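Local coordinates for protein maleate cis-trans isomerase (PDB 4FQ5) that probably catalyses the cis-trans isomerisation of maleate to fumarate about the C2-C3 double bond, at residues R79-S84 against H112-V117; S65-K70 against M99-L104; N200-I205 against E234-K239; T43-L48 against S243-T248. The protein carries 1 engineered substitution. One frame throughout, in Å; residues are numbered along the deposited sequence.

From the N terminus, helix 41-52 supplies residues 43-48, which open the widest loop. Residues 65-70 follow at the end of strand 59-67, then residues 79-84, which continue from helix 74-81. Residues 99-104 close interaction 2 before 112-117 close interaction 1, so these two cross. They touch, binding the ends of two strands of the first parallel sheet to helices 74-81 and 114-128; of the two, interaction 2 reaches the bound maleate. Interaction 3 opens at 200-205 and closes at 234-239, across the chain's centre. Interaction 4 closes last, at 243-248, and encloses the other three; it sets helix 41-52 against helix 244-255, which follows strand 241-243 of the second sheet.

Interaction 1: residues R79-S84 against H112-V117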
loop_
_atom_site.group_PDB
_atom_site.type_symbol
_atom_site.label_atom_id
_atom_site.label_comp_id
_atom_site.label_asym_id
_atom_site.label_seq_id
_atom_site.Cartn_x
_atom_site.Cartn_y
_atom_site.Cartn_z
ATOM N N ARG A 79 -30.350 2.336 24.400
ATOM C CA ARG A 79 -29.338 2.829 25.336
ATOM C C ARG A 79 -28.104 3.349 24.594
ATOM O O ARG A 79 -27.599 4.432 24.894
ATOM C CB ARG A 79 -28.919 1.727 26.306
ATOM C CG ARG A 79 -28.195 2.245 27.542
ATOM C CD ARG A 79 -26.965 1.413 27.860
ATOM N NE ARG A 79 -25.957 1.519 26.800
ATOM C CZ ARG A 79 -25.025 2.469 26.724
ATOM N NH1 ARG A 79 -24.166 2.466 25.715
ATOM N NH2 ARG A 79 -24.948 3.424 27.646
ATOM N N MET A 80 -27.636 2.564 23.625
ATOM C CA MET A 80 -26.468 2.920 22.823
ATOM C C MET A 80 -26.645 4.263 22.113
ATOM O O MET A 80 -25.745 5.116 22.150
ATOM C CB MET A 80 -26.165 1.822 21.802
ATOM C CG MET A 80 -24.851 2.011 21.063
ATOM S SD MET A 80 -24.673 0.951 19.615
ATOM C CE MET A 80 -26.070 1.446 18.618
ATOM N N ASP A 81 -27.799 4.448 21.474
ATOM C CA ASP A 81 -28.083 5.696 20.760
ATOM C C ASP A 81 -28.037 6.912 21.685
ATOM O O ASP A 81 -27.677 7.998 21.252
ATOM C CB ASP A 81 -29.428 5.638 20.038
ATOM C CG ASP A 81 -29.640 6.823 19.121
ATOM O OD1 ASP A 81 -28.884 6.959 18.131
ATOM O OD2 ASP A 81 -30.562 7.628 19.386
ATOM N N GLY A 82 -28.400 6.715 22.950
ATOM C CA GLY A 82 -28.312 7.766 23.967
ATOM C C GLY A 82 -26.911 8.338 24.156
ATOM O O GLY A 82 -26.765 9.464 24.614
ATOM N N ASP A 83 -25.879 7.566 23.800
ATOM C CA ASP A 83 -24.484 8.032 23.901
ATOM C C ASP A 83 -24.005 8.788 22.665
ATOM O O ASP A 83 -22.836 9.183 22.572
ATOM C CB ASP A 83 -23.551 6.854 24.178
ATOM C CG ASP A 83 -23.728 6.287 25.568
ATOM O OD1 ASP A 83 -24.306 6.970 26.441
ATOM O OD2 ASP A 83 -23.284 5.150 25.789
ATOM N N SER A 84 -24.931 8.984 21.735
ATOM C CA SER A 84 -24.694 9.587 20.429
ATOM C C SER A 84 -24.028 10.965 20.502
ATOM O O SER A 84 -23.008 11.207 19.846
ATOM C CB SER A 84 -26.040 9.714 19.711
ATOM O OG SER A 84 -25.891 9.606 18.320
ATOM N N HIS A 112 -39.679 5.930 12.199
ATOM C CA HIS A 112 -39.604 6.497 10.855
ATOM C C HIS A 112 -39.017 7.879 10.828
ATOM O O HIS A 112 -39.384 8.742 11.631
ATOM C CB HIS A 112 -40.979 6.507 10.195
ATOM C CG HIS A 112 -41.522 5.130 9.876
ATOM N ND1 HIS A 112 -40.728 4.048 9.734
ATOM C CD2 HIS A 112 -42.820 4.696 9.629
ATOM C CE1 HIS A 112 -41.481 2.971 9.437
ATOM N NE2 HIS A 112 -42.761 3.368 9.372
ATOM N N GLY A 113 -38.087 8.090 9.900
ATOM C CA GLY A 113 -37.460 9.389 9.691
ATOM C C GLY A 113 -36.377 9.759 10.689
ATOM O O GLY A 113 -35.861 10.881 10.665
ATOM N N TYR A 114 -36.011 8.827 11.563
ATOM C CA TYR A 114 -35.028 9.131 12.600
ATOM C C TYR A 114 -33.627 9.402 12.054
ATOM O O TYR A 114 -32.850 10.115 12.691
ATOM C CB TYR A 114 -34.987 8.051 13.686
ATOM C CG TYR A 114 -34.169 8.444 14.896
ATOM C CD1 TYR A 114 -32.927 7.854 15.150
ATOM C CD2 TYR A 114 -34.631 9.415 15.789
ATOM C CE1 TYR A 114 -32.177 8.213 16.267
ATOM C CE2 TYR A 114 -33.891 9.777 16.904
ATOM C CZ TYR A 114 -32.667 9.179 17.139
ATOM O OH TYR A 114 -31.941 9.547 18.252
ATOM N N HIS A 115 -33.297 8.854 10.884
ATOM C CA HIS A 115 -31.978 9.133 10.296
ATOM C C HIS A 115 -31.757 10.599 10.029
ATOM O O HIS A 115 -30.640 11.092 10.173
ATOM C CB HIS A 115 -31.671 8.257 9.074
ATOM C CG HIS A 115 -32.383 8.668 7.813
ATOM N ND1 HIS A 115 -33.616 8.226 7.497
ATOM C CD2 HIS A 115 -31.972 9.476 6.755
ATOM C CE1 HIS A 115 -33.986 8.740 6.308
ATOM N NE2 HIS A 115 -32.975 9.503 5.853
ATOM N N ARG A 116 -32.823 11.313 9.670
ATOM C CA ARG A 116 -32.747 12.767 9.508
ATOM C C ARG A 116 -32.580 13.467 10.851
ATOM O O ARG A 116 -31.789 14.404 10.968
ATOM C CB ARG A 116 -33.984 13.313 8.793
ATOM C CG ARG A 116 -33.746 13.861 7.396
ATOM C CD ARG A 116 -33.110 12.847 6.462
ATOM N NE ARG A 116 -33.380 13.160 5.060
ATOM C CZ ARG A 116 -32.566 12.867 4.048
ATOM N NH1 ARG A 116 -32.913 13.188 2.811
ATOM N NH2 ARG A 116 -31.404 12.258 4.268
ATOM N N VAL A 117 -33.335 13.012 11.851
ATOM C CA VAL A 117 -33.260 13.583 13.190
ATOM C C VAL A 117 -31.835 13.448 13.723
ATOM O O VAL A 117 -31.241 14.428 14.177
ATOM C CB VAL A 117 -34.249 12.905 14.168
ATOM C CG1 VAL A 117 -34.061 13.442 15.582
ATOM C CG2 VAL A 117 -35.682 13.114 13.711
#
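Tyr114 reaches Asp81 across a gap that the backbones do not close, their CA atoms standing 11.3 Å apart, and this one pair carries the whole contact. Gly113 occupies the N-cap position of helix 114-128, with a positive phi of 78° that turns the chain into the helix. Tyr114 follows in the first turn. Its CG lies anti to the backbone N (chi1 -170°), which sends the ring out to meet Asp81, whose side chain comes from the opposite direction. Tyr114 OH donates to Asp81 OD2 at 2.6 Å, on the syn lone pair of that oxygen. The carboxylate comes to the edge of the ring, the two planes 68° apart, and Asp81 OD1 lies in the ring plane 4.0 Å from Tyr114 CE1. The helices joined here belong to an alpha/beta layer on a parallel sheet of strand order 2-1-3-4, the arrangement of the aspartate/glutamate racemase superfamily. Asp81 lies in the last part of helix 74-81, and a type I turn runs from it to Ser84. Its OD1 has a weak hydrogen bond with Tyr101, while Arg121 is hydrogen-bonded to Tyr114 OH; that guanidinium would probably strengthen the hydroxyl as a donor to the carboxylate. His115, next in the helix, has its ND1 hydrogen-bonded to Tyr171 OH, and its side chain touches Ile107, as do those of Asp81 and Tyr114.

Interaction 2: residues S65-K70 against M99-L104; sequences SRMRMK and MGYACL. With MAE (maleic acid), chain C.
Met67 lays its terminal methyl over one face of the Tyr101 ring, the two side chains crossing at about a right angle. CE stands 3.6 Å above the plane of the Tyr101 ring, displaced toward its rim and nearest CZ, a CH-pi contact 25° off the normal. The sulfur approaches obliquely, SD lying 4.7 Å from the Tyr101 centroid, which makes this a Met-aromatic pair as well. Met67 CG sits between the backbone N and the carbonyl carbon (chi1 42°), and the chain then runs straight to the ring. A serine in place of Tyr101 would probably leave the Met67 methyl without its aromatic platform and free to turn. Met69, bent at its last torsion, brings CE to 4.3 Å from Cys103 SG and 3.8 Å from C2 of the maleate, so it packs against both the sulfur and the ligand. Cys103 SG is modelled in a covalent bond of 1.9 Å to maleate C3, and the amide of Leu104 gives O4 a weak hydrogen bond of 3.1 Å. The bond suits the nucleophile predicted at Cys103, but C2 and C3 remain at double-bond length, so a finished succinyl adduct does not follow; the predicted proton donor is replaced by the engineered Ala221.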
loop_
_atom_site.group_PDB
_atom_site.type_symbol
_atom_site.label_atom_id
_atom_site.label_comp_id
_atom_site.label_asym_id
_atom_site.label_seq_id
_atom_site.Cartn_x
_atom_site.Cartn_y
_atom_site.Cartn_z
ATOM N N SER A 65 -14.983 6.812 18.017
ATOM C CA SER A 65 -15.562 6.927 19.344
ATOM C C SER A 65 -16.576 5.795 19.502
ATOM O O SER A 65 -17.257 5.427 18.540
ATOM C CB SER A 65 -16.226 8.292 19.527
ATOM O OG SER A 65 -16.984 8.321 20.726
ATOM N N ARG A 66 -16.664 5.248 20.711
ATOM C CA ARG A 66 -17.482 4.073 20.978
ATOM C C ARG A 66 -18.690 4.362 21.862
ATOM O O ARG A 66 -18.614 5.146 22.810
ATOM C CB ARG A 66 -16.630 2.953 21.598
ATOM C CG ARG A 66 -15.771 2.233 20.574
ATOM C CD ARG A 66 -14.898 1.128 21.161
ATOM N NE ARG A 66 -14.886 -0.004 20.237
ATOM C CZ ARG A 66 -14.349 0.018 19.019
ATOM N NH1 ARG A 66 -13.727 1.110 18.560
ATOM N NH2 ARG A 66 -14.431 -1.060 18.253
ATOM N N MET A 67 -19.800 3.718 21.510
ATOM C CA MET A 67 -21.035 3.711 22.289
ATOM C C MET A 67 -21.344 2.250 22.622
ATOM O O MET A 67 -21.458 1.415 21.725
ATOM C CB MET A 67 -22.173 4.358 21.487
ATOM C CG MET A 67 -22.219 3.970 20.010
ATOM S SD MET A 67 -23.551 4.773 19.107
ATOM C CE MET A 67 -23.591 3.812 17.611
ATOM N N ARG A 68 -21.450 1.936 23.906
ATOM C CA ARG A 68 -21.499 0.541 24.345
ATOM C C ARG A 68 -22.712 -0.242 23.866
ATOM O O ARG A 68 -23.850 0.196 24.025
ATOM C CB ARG A 68 -21.384 0.428 25.861
ATOM C CG ARG A 68 -19.951 0.382 26.357
ATOM C CD ARG A 68 -19.886 -0.237 27.740
ATOM N NE ARG A 68 -19.472 -1.637 27.701
ATOM C CZ ARG A 68 -19.650 -2.502 28.693
ATOM N NH1 ARG A 68 -20.254 -2.126 29.814
ATOM N NH2 ARG A 68 -19.221 -3.746 28.565
ATOM N N MET A 69 -22.432 -1.394 23.263
ATOM C CA MET A 69 -23.431 -2.412 22.941
ATOM C C MET A 69 -22.720 -3.741 22.713
ATOM O O MET A 69 -21.703 -3.790 22.022
ATOM C CB MET A 69 -24.247 -2.049 21.698
ATOM C CG MET A 69 -25.108 -3.208 21.210
ATOM S SD MET A 69 -26.214 -2.821 19.856
ATOM C CE MET A 69 -25.065 -2.776 18.477
ATOM N N LYS A 70 -23.263 -4.803 23.301
ATOM C CA LYS A 70 -22.725 -6.153 23.158
ATOM C C LYS A 70 -23.722 -7.081 22.462
ATOM O O LYS A 70 -23.325 -8.036 21.804
ATOM C CB LYS A 70 -22.352 -6.731 24.522
ATOM C CG LYS A 70 -21.280 -5.952 25.274
ATOM C CD LYS A 70 -21.141 -6.441 26.707
ATOM C CE LYS A 70 -20.322 -7.720 26.803
ATOM N NZ LYS A 70 -18.882 -7.505 26.464
ATOM N N MET A 99 -18.074 12.526 9.660
ATOM C CA MET A 99 -18.412 11.687 10.793
ATOM C C MET A 99 -19.527 10.729 10.404
ATOM O O MET A 99 -20.595 11.156 9.957
ATOM C CB MET A 99 -18.839 12.560 11.975
ATOM C CG MET A 99 -18.837 11.828 13.304
ATOM S SD MET A 99 -19.336 12.907 14.657
ATOM C CE MET A 99 -18.137 14.230 14.479
ATOM N N GLY A 100 -19.269 9.435 10.573
ATOM C CA GLY A 100 -20.246 8.405 10.255
ATOM C C GLY A 100 -20.749 7.690 11.492
ATOM O O GLY A 100 -19.963 7.178 12.284
ATOM N N TYR A 101 -22.068 7.674 11.658
ATOM C CA TYR A 101 -22.725 6.882 12.695
ATOM C C TYR A 101 -22.917 5.500 12.090
ATOM O O TYR A 101 -23.691 5.330 11.145
ATOM C CB TYR A 101 -24.067 7.528 13.054
ATOM C CG TYR A 101 -24.865 6.892 14.177
ATOM C CD1 TYR A 101 -25.091 7.584 15.364
ATOM C CD2 TYR A 101 -25.440 5.622 14.037
ATOM C CE1 TYR A 101 -25.847 7.028 16.394
ATOM C CE2 TYR A 101 -26.187 5.053 15.063
ATOM C CZ TYR A 101 -26.395 5.766 16.239
ATOM O OH TYR A 101 -27.143 5.223 17.263
ATOM N N ALA A 102 -22.204 4.518 12.638
ATOM C CA ALA A 102 -22.080 3.195 12.014
ATOM C C ALA A 102 -23.311 2.271 12.072
ATOM O O ALA A 102 -23.580 1.549 11.114
ATOM C CB ALA A 102 -20.856 2.474 12.555
ATOM N N CYS A 103 -24.083 2.274 13.144
ATOM C CA CYS A 103 -25.110 1.243 13.294
ATOM C C CYS A 103 -26.475 1.563 12.667
ATOM O O CYS A 103 -27.256 2.350 13.158
ATOM C CB CYS A 103 -25.264 0.877 14.762
ATOM S SG CYS A 103 -26.375 -0.477 15.138
ATOM N N LEU A 104 -26.733 0.884 11.574
ATOM C CA LEU A 104 -27.953 1.018 10.774
ATOM C C LEU A 104 -29.223 0.753 11.583
ATOM O O LEU A 104 -30.154 1.547 11.550
ATOM C CB LEU A 104 -27.876 0.051 9.581
ATOM C CG LEU A 104 -28.937 -0.334 8.529
ATOM C CD1 LEU A 104 -30.336 -0.639 9.058
ATOM C CD2 LEU A 104 -28.993 0.623 7.353
HETATM C C1 MAE C . -23.594 -3.367 14.216
HETATM O O1 MAE C . -22.538 -3.534 14.846
HETATM O O2 MAE C . -23.884 -3.987 13.183
HETATM C C2 MAE C . -24.561 -2.397 14.752
HETATM C C3 MAE C . -25.569 -1.886 14.068
HETATM C C4 MAE C . -25.874 -2.184 12.651
HETATM O O3 MAE C . -26.904 -2.802 12.399
HETATM O O4 MAE C . -25.143 -1.790 11.736
#

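Interaction 3: residues N200-I205 against E234-K239; sequences NLPGII and EAQTRK
Pro202 and Ile205 of helix 201-206 meet Gln236 and Thr237 at the end of helix 230-237 in a small helix-to-helix packing contact, at the periphery of the chain and away from the maleate pocket. Both helices lie beside strand 215-217 of the second parallel sheet: Ile216 touches Ile205 and Thr237, and Val233, one turn back along helix 230-237, touches Pro202 and Ile205. The outer half of the contact is polar against apolar. Gln236, extended beyond CG, carries its amide over to the proline, with NE2 3.4 Å from Pro202 CB. A water links the same residues, donating to Pro202 O at 2.7 Å and accepting a weak bond from Gln236 NE2. On the inner side two methyls meet, Ile205 CG2 and Thr237 CG2 at 4.0 Å, the side chains crossing at about a right angle. Thr237 OG1 lies between the backbone N and the carbonyl carbon (chi1 67°), which turns CG2 toward the isoleucine and keeps the hydroxyl on its own helix. There OG1 is hydrogen-bonded to Val233 O and accepts from Lys239 N at 3.2 Å and 159°, an ST turn around Arg238, whose positive phi ends the helix. A glycine in place of Thr237 would probably leave the Ile205 methyl without its mate and the Lys239 amide without its acceptor. Between the two segments, then, dispersion does most of the joining and the polar link runs through water, while the threonine hydroxyl is spent on finishing its own helix.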
loop_
_atom_site.group_PDB
_atom_site.type_symbol
_atom_site.label_atom_id
_atom_site.label_comp_id
_atom_site.label_asym_id
_atom_site.label_seq_id
_atom_site.Cartn_x
_atom_site.Cartn_y
_atom_site.Cartn_z
ATOM N N ASN A 200 -20.216 -17.598 3.177
ATOM C CA ASN A 200 -21.570 -18.132 3.231
ATOM C C ASN A 200 -22.565 -17.268 2.463
ATOM O O ASN A 200 -23.607 -17.755 2.044
ATOM C CB ASN A 200 -22.057 -18.270 4.680
ATOM C CG ASN A 200 -21.321 -19.343 5.456
ATOM O OD1 ASN A 200 -20.753 -20.269 4.884
ATOM N ND2 ASN A 200 -21.337 -19.227 6.775
ATOM N N LEU A 201 -22.244 -15.987 2.288
ATOM C CA LEU A 201 -23.209 -15.026 1.746
ATOM C C LEU A 201 -23.648 -15.278 0.298
ATOM O O LEU A 201 -24.832 -15.113 -0.004
ATOM C CB LEU A 201 -22.736 -13.575 1.942
ATOM C CG LEU A 201 -22.627 -13.081 3.391
ATOM C CD1 LEU A 201 -21.941 -11.723 3.429
ATOM C CD2 LEU A 201 -23.995 -13.007 4.062
ATOM N N PRO A 202 -22.711 -15.666 -0.601
ATOM C CA PRO A 202 -23.144 -15.971 -1.965
ATOM C C PRO A 202 -24.222 -17.068 -2.042
ATOM O O PRO A 202 -25.141 -16.956 -2.847
ATOM C CB PRO A 202 -21.850 -16.420 -2.647
ATOM C CG PRO A 202 -20.785 -15.666 -1.923
ATOM C CD PRO A 202 -21.239 -15.690 -0.488
ATOM N N GLY A 203 -24.119 -18.095 -1.205
ATOM C CA GLY A 203 -25.093 -19.188 -1.194
ATOM C C GLY A 203 -26.434 -18.775 -0.609
ATOM O O GLY A 203 -27.481 -19.238 -1.058
ATOM N N ILE A 204 -26.397 -17.910 0.403
ATOM C CA ILE A 204 -27.614 -17.332 0.977
ATOM C C ILE A 204 -28.350 -16.516 -0.083
ATOM O O ILE A 204 -29.556 -16.690 -0.294
ATOM C CB ILE A 204 -27.293 -16.483 2.234
ATOM C CG1 ILE A 204 -26.936 -17.403 3.404
ATOM C CG2 ILE A 204 -28.463 -15.574 2.595
ATOM C CD1 ILE A 204 -26.176 -16.740 4.538
ATOM N N ILE A 205 -27.614 -15.651 -0.774
ATOM C CA ILE A 205 -28.191 -14.802 -1.815
ATOM C C ILE A 205 -28.701 -15.626 -3.012
ATOM O O ILE A 205 -29.737 -15.298 -3.602
ATOM C CB ILE A 205 -27.210 -13.677 -2.227
ATOM C CG1 ILE A 205 -27.116 -12.649 -1.087
ATOM C CG2 ILE A 205 -27.645 -13.003 -3.522
ATOM C CD1 ILE A 205 -26.005 -11.634 -1.229
ATOM N N GLU A 234 -21.937 -9.860 -7.232
ATOM C CA GLU A 234 -22.257 -9.101 -8.436
ATOM C C GLU A 234 -22.071 -9.939 -9.702
ATOM O O GLU A 234 -22.897 -9.872 -10.621
ATOM C CB GLU A 234 -21.424 -7.821 -8.527
ATOM C CG GLU A 234 -21.871 -6.757 -7.544
ATOM C CD GLU A 234 -21.366 -5.369 -7.863
ATOM O OE1 GLU A 234 -22.043 -4.408 -7.443
ATOM O OE2 GLU A 234 -20.309 -5.234 -8.524
ATOM N N ALA A 235 -20.990 -10.720 -9.743
ATOM C CA ALA A 235 -20.707 -11.588 -10.888
ATOM C C ALA A 235 -21.769 -12.679 -11.019
ATOM O O ALA A 235 -22.248 -12.954 -12.118
ATOM C CB ALA A 235 -19.320 -12.207 -10.766
ATOM N N GLN A 236 -22.142 -13.275 -9.888
ATOM C CA GLN A 236 -23.110 -14.371 -9.859
ATOM C C GLN A 236 -24.536 -13.937 -10.183
ATOM O O GLN A 236 -25.269 -14.669 -10.856
ATOM C CB GLN A 236 -23.089 -15.063 -8.497
ATOM C CG GLN A 236 -21.868 -15.933 -8.265
ATOM C CD GLN A 236 -21.583 -16.162 -6.792
ATOM O OE1 GLN A 236 -20.524 -16.671 -6.432
ATOM N NE2 GLN A 236 -22.524 -15.784 -5.933
ATOM N N THR A 237 -24.926 -12.751 -9.707
ATOM C CA THR A 237 -26.317 -12.293 -9.822
ATOM C C THR A 237 -26.544 -11.308 -10.972
ATOM O O THR A 237 -27.670 -11.167 -11.454
ATOM C CB THR A 237 -26.819 -11.635 -8.513
ATOM O OG1 THR A 237 -26.103 -10.413 -8.285
ATOM C CG2 THR A 237 -26.634 -12.569 -7.319
ATOM N N ARG A 238 -25.471 -10.633 -11.391
ATOM C CA ARG A 238 -25.515 -9.520 -12.358
ATOM C C ARG A 238 -26.385 -8.341 -11.893
ATOM O O ARG A 238 -26.897 -7.560 -12.706
ATOM C CB ARG A 238 -25.897 -9.992 -13.772
ATOM C CG ARG A 238 -25.265 -9.154 -14.877
ATOM C CD ARG A 238 -24.050 -9.839 -15.489
ATOM N NE ARG A 238 -24.324 -10.268 -16.862
ATOM C CZ ARG A 238 -23.673 -11.234 -17.507
ATOM N NH1 ARG A 238 -22.693 -11.909 -16.917
ATOM N NH2 ARG A 238 -24.008 -11.531 -18.756
ATOM N N LYS A 239 -26.531 -8.217 -10.577
ATOM C CA LYS A 239 -27.188 -7.071 -9.964
ATOM C C LYS A 239 -26.180 -6.244 -9.157
ATOM O O LYS A 239 -25.194 -6.783 -8.660
ATOM C CB LYS A 239 -28.345 -7.533 -9.067
ATOM C CG LYS A 239 -29.743 -7.412 -9.678
ATOM C CD LYS A 239 -29.909 -8.158 -10.989
ATOM C CE LYS A 239 -31.374 -8.450 -11.307
ATOM N NZ LYS A 239 -32.146 -7.251 -11.743
HETATM O O HOH W 1 -25.025 -15.309 -5.044
#

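Interaction 4: residues T43-L48 against S243-T248; sequences TEIPAL and SAAVAT
Ala245 presents its CB to Glu44 and Ile45, where segments 43-48 and 244-248 cross at -47°, their axes 9.6 Å apart. The contact joins the two halves of the chain, setting the helix after strand 27-35 of the first parallel sheet against the helix after strand 241-243 of the second. Ile45 swings its tip inward, CD1 resting 3.7 Å from Ala245 CB and 3.4 Å from Ala245 O, and the small alanine lets the CA atoms of this pair come within 6.5 Å. Glu44, extended beyond CG, passes its OE1 within 3.5 Å of Ala245 CB. Farther along, Leu48 CD2 meets Val246 CG2 at 4.2 Å, the side chains crossing at about a right angle. The polar contacts gather at the start of helix 244-255. Glu44 OE1 receives a hydrogen bond of 2.7 Å from a water, which is also bonded to Ser243 OG. That serine is the N-cap, its OG accepting from Val246 N at 3.0 Å and 161°. Glu44 OE2 is hydrogen-bonded to the backbone amides of Ser226 and Leu227. Glu44 is thus buried but well supplied with donors, and the nearby N terminus of helix 244-255 would probably steady its negative charge.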
loop_
_atom_site.group_PDB
_atom_site.type_symbol
_atom_site.label_atom_id
_atom_site.label_comp_id
_atom_site.label_asym_id
_atom_site.label_seq_id
_atom_site.Cartn_x
_atom_site.Cartn_y
_atom_site.Cartn_z
ATOM N N THR A 43 -12.847 -2.117 9.963
ATOM C CA THR A 43 -12.109 -2.980 9.044
ATOM C C THR A 43 -12.440 -2.626 7.599
ATOM O O THR A 43 -11.543 -2.394 6.793
ATOM C CB THR A 43 -12.393 -4.471 9.335
ATOM O OG1 THR A 43 -12.014 -4.748 10.687
ATOM C CG2 THR A 43 -11.586 -5.397 8.396
ATOM N N GLU A 44 -13.729 -2.548 7.285
ATOM C CA GLU A 44 -14.162 -2.380 5.901
ATOM C C GLU A 44 -14.045 -0.957 5.372
ATOM O O GLU A 44 -13.690 -0.763 4.209
ATOM C CB GLU A 44 -15.565 -2.946 5.694
ATOM C CG GLU A 44 -15.619 -4.442 5.976
ATOM C CD GLU A 44 -16.914 -5.099 5.536
ATOM O OE1 GLU A 44 -17.896 -4.386 5.251
ATOM O OE2 GLU A 44 -16.952 -6.340 5.478
ATOM N N ILE A 45 -14.335 0.039 6.205
ATOM C CA ILE A 45 -14.184 1.438 5.776
ATOM C C ILE A 45 -12.704 1.764 5.499
ATOM O O ILE A 45 -12.393 2.331 4.454
ATOM C CB ILE A 45 -14.865 2.443 6.751
ATOM C CG1 ILE A 45 -16.334 2.668 6.384
ATOM C CG2 ILE A 45 -14.212 3.815 6.709
ATOM C CD1 ILE A 45 -17.151 1.413 6.208
ATOM N N PRO A 46 -11.787 1.393 6.415
ATOM C CA PRO A 46 -10.379 1.584 6.059
ATOM C C PRO A 46 -9.912 0.730 4.870
ATOM O O PRO A 46 -9.131 1.213 4.051
ATOM C CB PRO A 46 -9.637 1.211 7.349
ATOM C CG PRO A 46 -10.614 1.584 8.424
ATOM C CD PRO A 46 -11.941 1.131 7.858
ATOM N N ALA A 47 -10.391 -0.510 4.764
ATOM C CA ALA A 47 -10.047 -1.337 3.603
ATOM C C ALA A 47 -10.448 -0.633 2.296
ATOM O O ALA A 47 -9.625 -0.511 1.399
ATOM C CB ALA A 47 -10.687 -2.718 3.696
ATOM N N LEU A 48 -11.694 -0.153 2.215
ATOM C CA LEU A 48 -12.204 0.559 1.033
ATOM C C LEU A 48 -11.376 1.791 0.673
ATOM O O LEU A 48 -11.014 1.991 -0.492
ATOM C CB LEU A 48 -13.662 0.994 1.229
ATOM C CG LEU A 48 -14.888 0.196 0.746
ATOM C CD1 LEU A 48 -14.591 -0.804 -0.368
ATOM C CD2 LEU A 48 -15.662 -0.441 1.886
ATOM N N SER A 243 -23.665 -2.643 0.596
ATOM C CA SER A 243 -23.742 -2.977 2.005
ATOM C C SER A 243 -23.827 -1.670 2.765
ATOM O O SER A 243 -23.509 -0.613 2.210
ATOM C CB SER A 243 -22.501 -3.754 2.440
ATOM O OG SER A 243 -21.343 -2.942 2.349
ATOM N N ALA A 244 -24.256 -1.732 4.027
ATOM C CA ALA A 244 -24.292 -0.537 4.871
ATOM C C ALA A 244 -22.911 0.130 4.915
ATOM O O ALA A 244 -22.809 1.351 4.845
ATOM C CB ALA A 244 -24.767 -0.881 6.274
ATOM N N ALA A 245 -21.859 -0.684 5.003
ATOM C CA ALA A 245 -20.475 -0.187 5.025
ATOM C C ALA A 245 -20.119 0.520 3.725
ATOM O O ALA A 245 -19.545 1.615 3.744
ATOM C CB ALA A 245 -19.503 -1.330 5.283
ATOM N N VAL A 246 -20.458 -0.111 2.597
ATOM C CA VAL A 246 -20.194 0.466 1.271
ATOM C C VAL A 246 -20.966 1.772 1.053
ATOM O O VAL A 246 -20.402 2.760 0.574
ATOM C CB VAL A 246 -20.449 -0.558 0.137
ATOM C CG1 VAL A 246 -20.764 0.131 -1.189
ATOM C CG2 VAL A 246 -19.245 -1.473 -0.015
ATOM N N ALA A 247 -22.247 1.774 1.418
ATOM C CA ALA A 247 -23.094 2.965 1.282
ATOM C C ALA A 247 -22.555 4.140 2.101
ATOM O O ALA A 247 -22.545 5.280 1.627
ATOM C CB ALA A 247 -24.530 2.646 1.683
ATOM N N THR A 248 -22.099 3.841 3.319
ATOM C CA THR A 248 -21.517 4.838 4.228
ATOM C C THR A 248 -20.269 5.488 3.620
ATOM O O THR A 248 -20.115 6.711 3.678
ATOM C CB THR A 248 -21.168 4.213 5.600
ATOM O OG1 THR A 248 -22.358 3.710 6.218
ATOM C CG2 THR A 248 -20.524 5.232 6.540
HETATM O O HOH W 2 -19.243 -4.348 2.921
#